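Local coordinates for glucoamylase (PDB 1LF9), which hydrolyses terminal alpha-1,4-linked glucose units from the non-reducing ends of glucan chains, releasing beta-D-glucose, at residues E438-Y443 with I503-L508; K529-P534 with Y574-D579; I634-W639 with T646-P651. One frame throughout, in Å; residues are numbered along the deposited sequence.

Contact 1. Residues E438-Y443 with I503-L508; sequences EEIGGY and IRIAGL. With AC1 (4,6-dideoxy-4-{[(1S,4R,5S,6S)-4,5,6-trihydroxy-3-(hydroxymethyl)cyclohex-2-en-1-yl]amino}-alpha-D-glucopyranose), chain C; GLC (alpha-D-glucopyranose), chain B; SO4 (sulfate ion), chain E.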
# COMPACT_ATOMS: atom_id res chain seq x y z
N GLU A 438 -10.89 -11.08 -6.77
CA GLU A 438 -10.37 -12.32 -6.17
C GLU A 438 -11.38 -13.15 -5.38
O GLU A 438 -11.01 -13.81 -4.41
CB GLU A 438 -9.19 -11.98 -5.26
CG GLU A 438 -8.28 -10.91 -5.82
CD GLU A 438 -6.97 -10.79 -5.07
OE1 GLU A 438 -6.91 -10.04 -4.07
OE2 GLU A 438 -6.00 -11.47 -5.47
N GLU A 439 -12.64 -13.17 -5.80
CA GLU A 439 -13.62 -13.90 -5.02
C GLU A 439 -14.48 -14.93 -5.74
O GLU A 439 -14.94 -15.87 -5.11
CB GLU A 439 -14.53 -12.90 -4.32
CG GLU A 439 -13.77 -11.71 -3.77
CD GLU A 439 -14.67 -10.59 -3.33
OE1 GLU A 439 -15.63 -10.25 -4.07
OE2 GLU A 439 -14.41 -10.03 -2.25
N ILE A 440 -14.71 -14.77 -7.04
CA ILE A 440 -15.60 -15.69 -7.72
C ILE A 440 -15.18 -15.98 -9.16
O ILE A 440 -14.61 -15.13 -9.84
CB ILE A 440 -17.05 -15.14 -7.67
CG1 ILE A 440 -18.03 -16.15 -8.28
CG2 ILE A 440 -17.12 -13.78 -8.36
CD1 ILE A 440 -19.49 -15.74 -8.16
N GLY A 441 -15.48 -17.20 -9.62
CA GLY A 441 -15.12 -17.61 -10.96
C GLY A 441 -16.28 -17.53 -11.92
O GLY A 441 -17.42 -17.35 -11.51
N GLY A 442 -15.99 -17.68 -13.21
CA GLY A 442 -17.02 -17.61 -14.23
C GLY A 442 -16.59 -16.71 -15.37
O GLY A 442 -15.40 -16.46 -15.57
N TYR A 443 -17.55 -16.21 -16.13
CA TYR A 443 -17.23 -15.34 -17.25
C TYR A 443 -17.42 -13.90 -16.78
O TYR A 443 -18.54 -13.47 -16.50
CB TYR A 443 -18.14 -15.65 -18.45
CG TYR A 443 -18.07 -17.10 -18.88
CD1 TYR A 443 -18.94 -18.05 -18.36
CD2 TYR A 443 -17.09 -17.53 -19.78
CE1 TYR A 443 -18.84 -19.40 -18.71
CE2 TYR A 443 -16.98 -18.87 -20.13
CZ TYR A 443 -17.85 -19.80 -19.59
OH TYR A 443 -17.73 -21.12 -19.93
N ILE A 503 -23.41 -8.08 -16.43
CA ILE A 503 -23.49 -8.42 -15.02
C ILE A 503 -22.07 -8.56 -14.52
O ILE A 503 -21.13 -8.60 -15.32
CB ILE A 503 -24.29 -9.74 -14.80
CG1 ILE A 503 -23.56 -10.93 -15.44
CG2 ILE A 503 -25.69 -9.58 -15.39
CD1 ILE A 503 -24.27 -12.28 -15.22
N ARG A 504 -21.90 -8.62 -13.20
CA ARG A 504 -20.56 -8.77 -12.64
C ARG A 504 -19.87 -10.03 -13.13
O ARG A 504 -18.71 -10.00 -13.52
CB ARG A 504 -20.60 -8.81 -11.11
CG ARG A 504 -19.23 -9.10 -10.52
CD ARG A 504 -19.30 -9.33 -9.03
NE ARG A 504 -17.98 -9.58 -8.46
CZ ARG A 504 -17.78 -10.00 -7.22
NH1 ARG A 504 -16.56 -10.20 -6.77
NH2 ARG A 504 -18.83 -10.23 -6.43
N ILE A 505 -20.59 -11.15 -13.10
CA ILE A 505 -20.01 -12.41 -13.56
C ILE A 505 -21.07 -13.48 -13.80
O ILE A 505 -21.98 -13.67 -13.00
CB ILE A 505 -18.96 -12.92 -12.55
CG1 ILE A 505 -18.18 -14.09 -13.15
CG2 ILE A 505 -19.65 -13.35 -11.26
CD1 ILE A 505 -16.85 -14.34 -12.50
N ALA A 506 -20.95 -14.17 -14.93
CA ALA A 506 -21.90 -15.22 -15.29
C ALA A 506 -21.34 -16.57 -14.81
O ALA A 506 -20.22 -16.94 -15.15
CB ALA A 506 -22.12 -15.24 -16.80
N GLY A 507 -22.14 -17.28 -14.02
CA GLY A 507 -21.71 -18.56 -13.50
C GLY A 507 -21.65 -19.65 -14.54
O GLY A 507 -20.95 -20.65 -14.35
N LEU A 508 -22.39 -19.47 -15.63
CA LEU A 508 -22.40 -20.43 -16.72
C LEU A 508 -22.50 -19.67 -18.04
O LEU A 508 -22.65 -18.46 -18.04
CB LEU A 508 -23.56 -21.42 -16.57
CG LEU A 508 -24.97 -20.94 -16.23
CD1 LEU A 508 -25.49 -20.05 -17.33
CD2 LEU A 508 -25.88 -22.14 -16.04
C1 AC1 C . -9.97 -10.40 0.24
O2 AC1 C . -12.16 -10.32 -0.76
C2 AC1 C . -10.94 -9.59 -0.64
C4A AC1 C . -6.22 -6.23 -5.68
C3 AC1 C . -10.30 -9.30 -2.04
O3 AC1 C . -11.24 -8.55 -2.82
C4 AC1 C . -8.99 -8.50 -1.82
N4A AC1 C . -8.35 -8.18 -3.13
C5 AC1 C . -8.01 -9.40 -0.93
O5 AC1 C . -8.67 -9.72 0.37
C6 AC1 C . -6.68 -8.74 -0.61
C1B AC1 C . -8.16 -6.70 -3.31
C2B AC1 C . -8.66 -6.21 -4.71
O2B AC1 C . -10.00 -6.63 -4.85
C3B AC1 C . -7.74 -6.71 -5.85
O3B AC1 C . -8.21 -6.25 -7.10
O4 AC1 C . -5.43 -7.16 -6.40
C5B AC1 C . -5.78 -6.09 -4.18
C7B AC1 C . -6.67 -6.32 -3.12
C6B AC1 C . -4.34 -5.68 -3.87
O6B AC1 C . -4.25 -4.25 -3.85
C1 GLC B . -8.70 -15.48 1.41
C2 GLC B . -8.65 -14.27 2.40
C3 GLC B . -9.53 -13.14 1.79
C4 GLC B . -8.91 -12.71 0.40
C5 GLC B . -8.94 -13.93 -0.50
C6 GLC B . -8.29 -13.59 -1.86
O2 GLC B . -9.14 -14.69 3.66
O3 GLC B . -9.50 -12.05 2.68
O4 GLC B . -9.68 -11.68 -0.30
O5 GLC B . -8.19 -15.04 0.12
O6 GLC B . -8.73 -14.48 -2.84
S SO4 E . -20.44 -23.47 -18.59
O1 SO4 E . -19.58 -22.47 -17.93
O2 SO4 E . -21.82 -23.37 -18.08
O3 SO4 E . -20.45 -23.24 -20.05
O4 SO4 E . -19.92 -24.82 -18.30
O HOH W 1 -17.96 -11.97 -4.20
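Glu439 OE1 is gripped by Arg504 NH1 at 2.9 Å in a salt bridge, and by a water that donates to this oxygen while accepting from Arg504 NH2. The arginine N-H arrives on the anti side of the carboxylate, and the two flat groups are turned 61° against each other. The second oxygen, Glu439 OE2, takes the O2 hydroxyl of the bound AC1 unit at 2.7 Å and also forms a salt bridge with Arg575. Arg504 gets this far because its chain is extended from CG to NE; Ile440 CG2 sits over the centre of one guanidinium face, and NH1 has a further ionic partner in Glu435, the probable proton acceptor. These loops belong to the active site of a family 15 (alpha/alpha)6 barrel. Glu438, probably the proton donor, lies in the same loop, its OE1 2.5 Å from the AC1 amine N4A that replaces a glycosidic oxygen in this inhibitor. Farther from the sugar, Tyr443 and Ala506 form a single antiparallel hydrogen-bonded pair, with Tyr443 N to Ala506 O at 2.9 Å and Ala506 N to Tyr443 O at 3.0 Å. Beside it, a side chain on Gly442 would run into Ala506 O. Ile505 fills the angle between the loops: its CG2 meets Ile440 CG2 at 3.9 Å, and CD1 presses on the Gly441 carbonyl.

Contact 2. Residues K529-P534 with Y574-D579; sequences KEIVDP and YRYNHD. With AC1 (4,6-dideoxy-4-{[(1S,4R,5S,6S)-4,5,6-trihydroxy-3-(hydroxymethyl)cyclohex-2-en-1-yl]amino}-alpha-D-glucopyranose), chain C.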
# COMPACT_ATOMS: atom_id res chain seq x y z
N LYS A 529 -27.76 -12.40 -12.19
CA LYS A 529 -28.33 -11.23 -12.85
C LYS A 529 -28.61 -10.06 -11.92
O LYS A 529 -28.92 -8.96 -12.38
CB LYS A 529 -29.62 -11.62 -13.58
CG LYS A 529 -29.41 -12.59 -14.73
CD LYS A 529 -30.73 -12.87 -15.46
CE LYS A 529 -31.26 -14.26 -15.18
NZ LYS A 529 -31.47 -14.55 -13.74
N GLU A 530 -28.50 -10.30 -10.61
CA GLU A 530 -28.74 -9.25 -9.62
C GLU A 530 -27.49 -8.43 -9.33
O GLU A 530 -27.58 -7.32 -8.79
CB GLU A 530 -29.20 -9.85 -8.28
CG GLU A 530 -30.53 -10.58 -8.26
CD GLU A 530 -30.95 -10.95 -6.83
OE1 GLU A 530 -31.25 -10.03 -6.04
OE2 GLU A 530 -30.95 -12.15 -6.49
N ILE A 531 -26.33 -8.96 -9.68
CA ILE A 531 -25.07 -8.29 -9.37
C ILE A 531 -24.38 -7.55 -10.50
O ILE A 531 -24.03 -8.14 -11.53
CB ILE A 531 -24.07 -9.29 -8.76
CG1 ILE A 531 -24.78 -10.17 -7.73
CG2 ILE A 531 -22.92 -8.54 -8.11
CD1 ILE A 531 -25.39 -9.41 -6.56
N VAL A 532 -24.18 -6.25 -10.30
CA VAL A 532 -23.49 -5.42 -11.27
C VAL A 532 -22.17 -4.97 -10.68
O VAL A 532 -22.00 -4.94 -9.46
CB VAL A 532 -24.34 -4.20 -11.68
CG1 VAL A 532 -25.53 -4.68 -12.51
CG2 VAL A 532 -24.80 -3.43 -10.44
N ASP A 533 -21.23 -4.61 -11.54
CA ASP A 533 -19.88 -4.25 -11.10
C ASP A 533 -19.31 -3.22 -12.09
O ASP A 533 -19.33 -3.44 -13.30
CB ASP A 533 -19.05 -5.54 -11.12
CG ASP A 533 -17.66 -5.38 -10.52
OD1 ASP A 533 -16.99 -4.37 -10.81
OD2 ASP A 533 -17.23 -6.28 -9.77
N PRO A 534 -18.80 -2.09 -11.59
CA PRO A 534 -18.25 -1.09 -12.53
C PRO A 534 -17.03 -1.60 -13.31
O PRO A 534 -16.57 -0.96 -14.26
CB PRO A 534 -17.94 0.10 -11.63
CG PRO A 534 -17.72 -0.52 -10.29
CD PRO A 534 -18.78 -1.58 -10.21
N TYR A 574 -19.21 1.43 -5.34
CA TYR A 574 -18.92 0.22 -4.59
C TYR A 574 -18.40 -0.72 -5.67
O TYR A 574 -18.64 -0.48 -6.86
CB TYR A 574 -20.21 -0.40 -4.03
CG TYR A 574 -20.85 0.34 -2.87
CD1 TYR A 574 -20.34 0.21 -1.58
CD2 TYR A 574 -21.97 1.16 -3.07
CE1 TYR A 574 -20.93 0.87 -0.51
CE2 TYR A 574 -22.56 1.83 -2.00
CZ TYR A 574 -22.03 1.68 -0.72
OH TYR A 574 -22.59 2.34 0.34
N ARG A 575 -17.71 -1.78 -5.28
CA ARG A 575 -17.20 -2.73 -6.24
C ARG A 575 -18.35 -3.51 -6.87
O ARG A 575 -18.29 -3.89 -8.05
CB ARG A 575 -16.22 -3.69 -5.57
CG ARG A 575 -15.04 -2.99 -4.93
CD ARG A 575 -13.99 -3.99 -4.50
NE ARG A 575 -14.53 -5.00 -3.62
CZ ARG A 575 -13.88 -6.08 -3.20
NH1 ARG A 575 -14.45 -6.95 -2.40
NH2 ARG A 575 -12.64 -6.30 -3.58
N TYR A 576 -19.40 -3.73 -6.09
CA TYR A 576 -20.59 -4.45 -6.54
C TYR A 576 -21.61 -4.49 -5.40
O TYR A 576 -21.24 -4.33 -4.23
CB TYR A 576 -20.24 -5.88 -6.99
CG TYR A 576 -19.52 -6.72 -5.95
CD1 TYR A 576 -20.23 -7.42 -4.98
CD2 TYR A 576 -18.13 -6.77 -5.91
CE1 TYR A 576 -19.58 -8.15 -3.98
CE2 TYR A 576 -17.46 -7.48 -4.92
CZ TYR A 576 -18.19 -8.17 -3.96
OH TYR A 576 -17.52 -8.88 -2.97
N ASN A 577 -22.88 -4.68 -5.73
CA ASN A 577 -23.91 -4.72 -4.71
C ASN A 577 -23.73 -5.92 -3.78
O ASN A 577 -23.48 -7.04 -4.24
CB ASN A 577 -25.31 -4.77 -5.35
CG ASN A 577 -25.29 -5.17 -6.81
OD1 ASN A 577 -24.57 -6.07 -7.22
ND2 ASN A 577 -26.10 -4.50 -7.61
N HIS A 578 -23.84 -5.66 -2.48
CA HIS A 578 -23.73 -6.66 -1.43
C HIS A 578 -22.29 -7.00 -1.04
O HIS A 578 -22.04 -7.97 -0.31
CB HIS A 578 -24.50 -7.93 -1.82
CG HIS A 578 -25.94 -7.66 -2.15
ND1 HIS A 578 -26.84 -7.18 -1.22
CD2 HIS A 578 -26.61 -7.73 -3.32
CE1 HIS A 578 -28.00 -6.97 -1.80
NE2 HIS A 578 -27.89 -7.29 -3.08
N ASP A 579 -21.35 -6.20 -1.51
CA ASP A 579 -19.94 -6.39 -1.19
C ASP A 579 -19.82 -6.36 0.33
O ASP A 579 -20.42 -5.50 0.98
CB ASP A 579 -19.12 -5.26 -1.81
CG ASP A 579 -17.62 -5.44 -1.61
OD1 ASP A 579 -17.19 -6.45 -1.01
OD2 ASP A 579 -16.87 -4.56 -2.08
C1 AC1 C . -9.97 -10.40 0.24
O2 AC1 C . -12.16 -10.32 -0.76
C2 AC1 C . -10.94 -9.59 -0.64
C4A AC1 C . -6.22 -6.23 -5.68
C3 AC1 C . -10.30 -9.30 -2.04
O3 AC1 C . -11.24 -8.55 -2.82
C4 AC1 C . -8.99 -8.50 -1.82
N4A AC1 C . -8.35 -8.18 -3.13
C5 AC1 C . -8.01 -9.40 -0.93
O5 AC1 C . -8.67 -9.72 0.37
C6 AC1 C . -6.68 -8.74 -0.61
C1B AC1 C . -8.16 -6.70 -3.31
C2B AC1 C . -8.66 -6.21 -4.71
O2B AC1 C . -10.00 -6.63 -4.85
C3B AC1 C . -7.74 -6.71 -5.85
O3B AC1 C . -8.21 -6.25 -7.10
O4 AC1 C . -5.43 -7.16 -6.40
C5B AC1 C . -5.78 -6.09 -4.18
C7B AC1 C . -6.67 -6.32 -3.12
C6B AC1 C . -4.34 -5.68 -3.87
O6B AC1 C . -4.25 -4.25 -3.85
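Asn577 turns its amide to Ile531 and Val532 through an unusual first torsion, 17°, which leaves CG almost eclipsing the backbone N; Ile531 answers with CG2 anti to its own backbone N, and the methyl packs tightly, 3.1 Å from Asn577 OD1. The same oxygen accepts from Val532 N at 3.1 Å, in the carbonyl plane and on a lone pair, although the bond is bent to 144° at the hydrogen. On the other branch of the amide, ND2 lies against Val532 CG2, the two side chains crossing at about a right angle. Farther along, Tyr576 CB rests 3.2 Å from Val532 O. The carbonyl of Arg575 stands over the Asp533 carboxylate, its O 3.0 Å from CG; acceptors meet here, so this is not a hydrogen bond, and Asp533 OD1 finds its donor in the hydroxyl of Ser535. Tyr576 to Asp579 make a type II beta turn, in which His578 has the positive phi of the third position. The turn returns Asp579 to Arg575, which grips it side-on: NE to OD2 at 2.8 Å, NH1 to OD1 at 3.1 Å. Held flat in this way, Arg575 points NH2 at O3 of the bound AC1, 2.8 Å away and nearly straight at 176°. The contact thus joins a substrate-site arginine, through its own backbone, to the loop of Asp533. Both segments leave short strands, 524-527 and 570-573; Val532 packs on helix 550-562 through Val558, Val559 and Thr562, while Ile531 and Tyr576 touch Ile517 and Ile519 of strand 516-519.

Contact 3. Residues I634-W639 with T646-P651; sequences ISEQVW and TDSASP
Gln637 and Thr646 meet where the long loop between helices 618-627 and 653-668 of the barrel domain doubles back, and an ST turn shapes the returning arm: Thr646 OG1 accepts from Ser648 N. Backbone hydrogen bonds fasten the two arms. Glu636 N gives to Ala649 O at 2.8 Å, nearly along the C=O axis, and Thr646 N gives to Gln637 O at 3.1 Å. That last oxygen is held from opposite faces of its plane, since the hydroxyl of Ser635, in its own arm, donates from the far side at 2.7 Å between OG and Gln637 O.

Hydroxyls and a water add a second layer. Ser648 OG donates to Thr646 OG1 and, turned between its backbone N and carbonyl carbon (chi1 53°), also receives a weak bond from Gln637 N at 3.0 Å. A water links Glu636 OE2 to Ala649 N; the other carboxylate oxygen binds Tyr337. Bound AC1 lies about 4 Å from the Glu636 side chain, and Ser648 is about as near Trp325, a probable substrate-binding residue, so the loop borders the active site.

Apolar contact centres on Trp639: Thr646 CG2 sits over its five-membered ring in a CH-pi contact, 3.6 Å from the centroid and 6° off the normal. With an alanine in place of Thr646 both branches go, which would probably leave Ser648 OG without its acceptor and the indole face without its methyl. A CA-H...O contact closes the other end, where Pro651 CA, just after a cis peptide bond, comes 3.3 Å from Ile634 O.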
# COMPACT_ATOMS: atom_id res chain seq x y z
N ILE A 634 -3.97 8.18 -0.74
CA ILE A 634 -5.27 7.64 -1.11
C ILE A 634 -5.44 6.20 -0.61
O ILE A 634 -4.61 5.33 -0.87
CB ILE A 634 -5.47 7.65 -2.64
CG1 ILE A 634 -5.32 9.07 -3.18
CG2 ILE A 634 -6.84 7.07 -2.99
CD1 ILE A 634 -5.29 9.14 -4.69
N SER A 635 -6.54 5.98 0.09
CA SER A 635 -6.86 4.67 0.65
C SER A 635 -7.68 3.84 -0.34
O SER A 635 -8.23 4.37 -1.31
CB SER A 635 -7.67 4.82 1.93
OG SER A 635 -8.96 5.33 1.63
N GLU A 636 -7.77 2.55 -0.07
CA GLU A 636 -8.53 1.63 -0.90
C GLU A 636 -10.03 1.96 -0.84
O GLU A 636 -10.73 1.93 -1.85
CB GLU A 636 -8.30 0.19 -0.41
CG GLU A 636 -9.18 -0.86 -1.08
CD GLU A 636 -9.00 -2.24 -0.46
OE1 GLU A 636 -8.26 -3.07 -1.04
OE2 GLU A 636 -9.59 -2.50 0.61
N GLN A 637 -10.51 2.29 0.35
CA GLN A 637 -11.93 2.60 0.55
C GLN A 637 -12.17 3.83 1.43
O GLN A 637 -11.36 4.17 2.28
CB GLN A 637 -12.63 1.41 1.20
CG GLN A 637 -12.50 0.10 0.47
CD GLN A 637 -13.11 -1.06 1.24
OE1 GLN A 637 -14.20 -0.93 1.81
NE2 GLN A 637 -12.42 -2.19 1.25
N VAL A 638 -13.32 4.48 1.22
CA VAL A 638 -13.72 5.64 2.01
C VAL A 638 -15.18 5.47 2.43
O VAL A 638 -15.95 4.75 1.77
CB VAL A 638 -13.58 6.97 1.21
CG1 VAL A 638 -12.12 7.24 0.90
CG2 VAL A 638 -14.40 6.90 -0.06
N TRP A 639 -15.57 6.13 3.53
CA TRP A 639 -16.93 6.04 4.04
C TRP A 639 -17.91 6.78 3.14
O TRP A 639 -17.56 7.80 2.54
CB TRP A 639 -17.02 6.62 5.45
CG TRP A 639 -16.16 5.92 6.45
CD1 TRP A 639 -14.91 6.29 6.86
CD2 TRP A 639 -16.49 4.74 7.19
NE1 TRP A 639 -14.44 5.41 7.80
CE2 TRP A 639 -15.39 4.44 8.02
CE3 TRP A 639 -17.61 3.89 7.22
CZ2 TRP A 639 -15.37 3.34 8.88
CZ3 TRP A 639 -17.59 2.79 8.08
CH2 TRP A 639 -16.48 2.53 8.90
N THR A 646 -11.28 4.83 5.34
CA THR A 646 -11.72 3.83 6.31
C THR A 646 -10.41 3.24 6.82
O THR A 646 -9.34 3.79 6.54
CB THR A 646 -12.56 2.69 5.69
OG1 THR A 646 -11.75 1.92 4.79
CG2 THR A 646 -13.76 3.26 4.94
N ASP A 647 -10.46 2.13 7.55
CA ASP A 647 -9.23 1.53 8.05
C ASP A 647 -8.72 0.48 7.05
O ASP A 647 -8.01 -0.46 7.42
CB ASP A 647 -9.48 0.91 9.44
CG ASP A 647 -8.18 0.49 10.14
OD1 ASP A 647 -7.12 1.09 9.85
OD2 ASP A 647 -8.24 -0.42 10.99
N SER A 648 -9.09 0.66 5.79
CA SER A 648 -8.65 -0.23 4.72
C SER A 648 -7.22 0.17 4.33
O SER A 648 -6.69 1.16 4.82
CB SER A 648 -9.59 -0.11 3.50
OG SER A 648 -9.74 1.24 3.08
N ALA A 649 -6.60 -0.61 3.45
CA ALA A 649 -5.23 -0.33 3.04
C ALA A 649 -4.98 1.08 2.49
O ALA A 649 -5.80 1.64 1.76
CB ALA A 649 -4.78 -1.36 2.00
N SER A 650 -3.82 1.63 2.84
CA SER A 650 -3.40 2.94 2.36
C SER A 650 -1.89 3.05 2.57
O SER A 650 -1.35 2.54 3.56
CB SER A 650 -4.12 4.07 3.11
OG SER A 650 -3.41 4.48 4.26
N PRO A 651 -1.18 3.64 1.60
CA PRO A 651 -1.75 4.17 0.35
C PRO A 651 -2.05 2.97 -0.56
O PRO A 651 -1.31 1.98 -0.53
CB PRO A 651 -0.62 5.02 -0.24
CG PRO A 651 0.38 5.17 0.90
CD PRO A 651 0.28 3.88 1.64
O HOH W 2 -8.14 -3.01 2.56
O HOH W 3 -13.04 -0.33 4.39

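Followed from the N terminus, the chain first builds its beta-sheet domain and then enters the helical catalytic domain, where the three contacts close in series, with no nesting or crossing. Contact 1 closes a loop of 59 residues that carries helices 445-464 and 468-489. Contact 2 opens soon afterwards and spans 39 residues, including helix 550-562. Contact 3 closes a short loop of six residues just before helix 653-668. Contacts 1 and 2 touch directly, Arg504 N lying 2.8 Å from Ile531 O, and both reach AC1. Contact 3 stands apart, its nearest atoms about 6 Å from contact 2 and about 8 Å from contact 1, yet it borders the same sugar site.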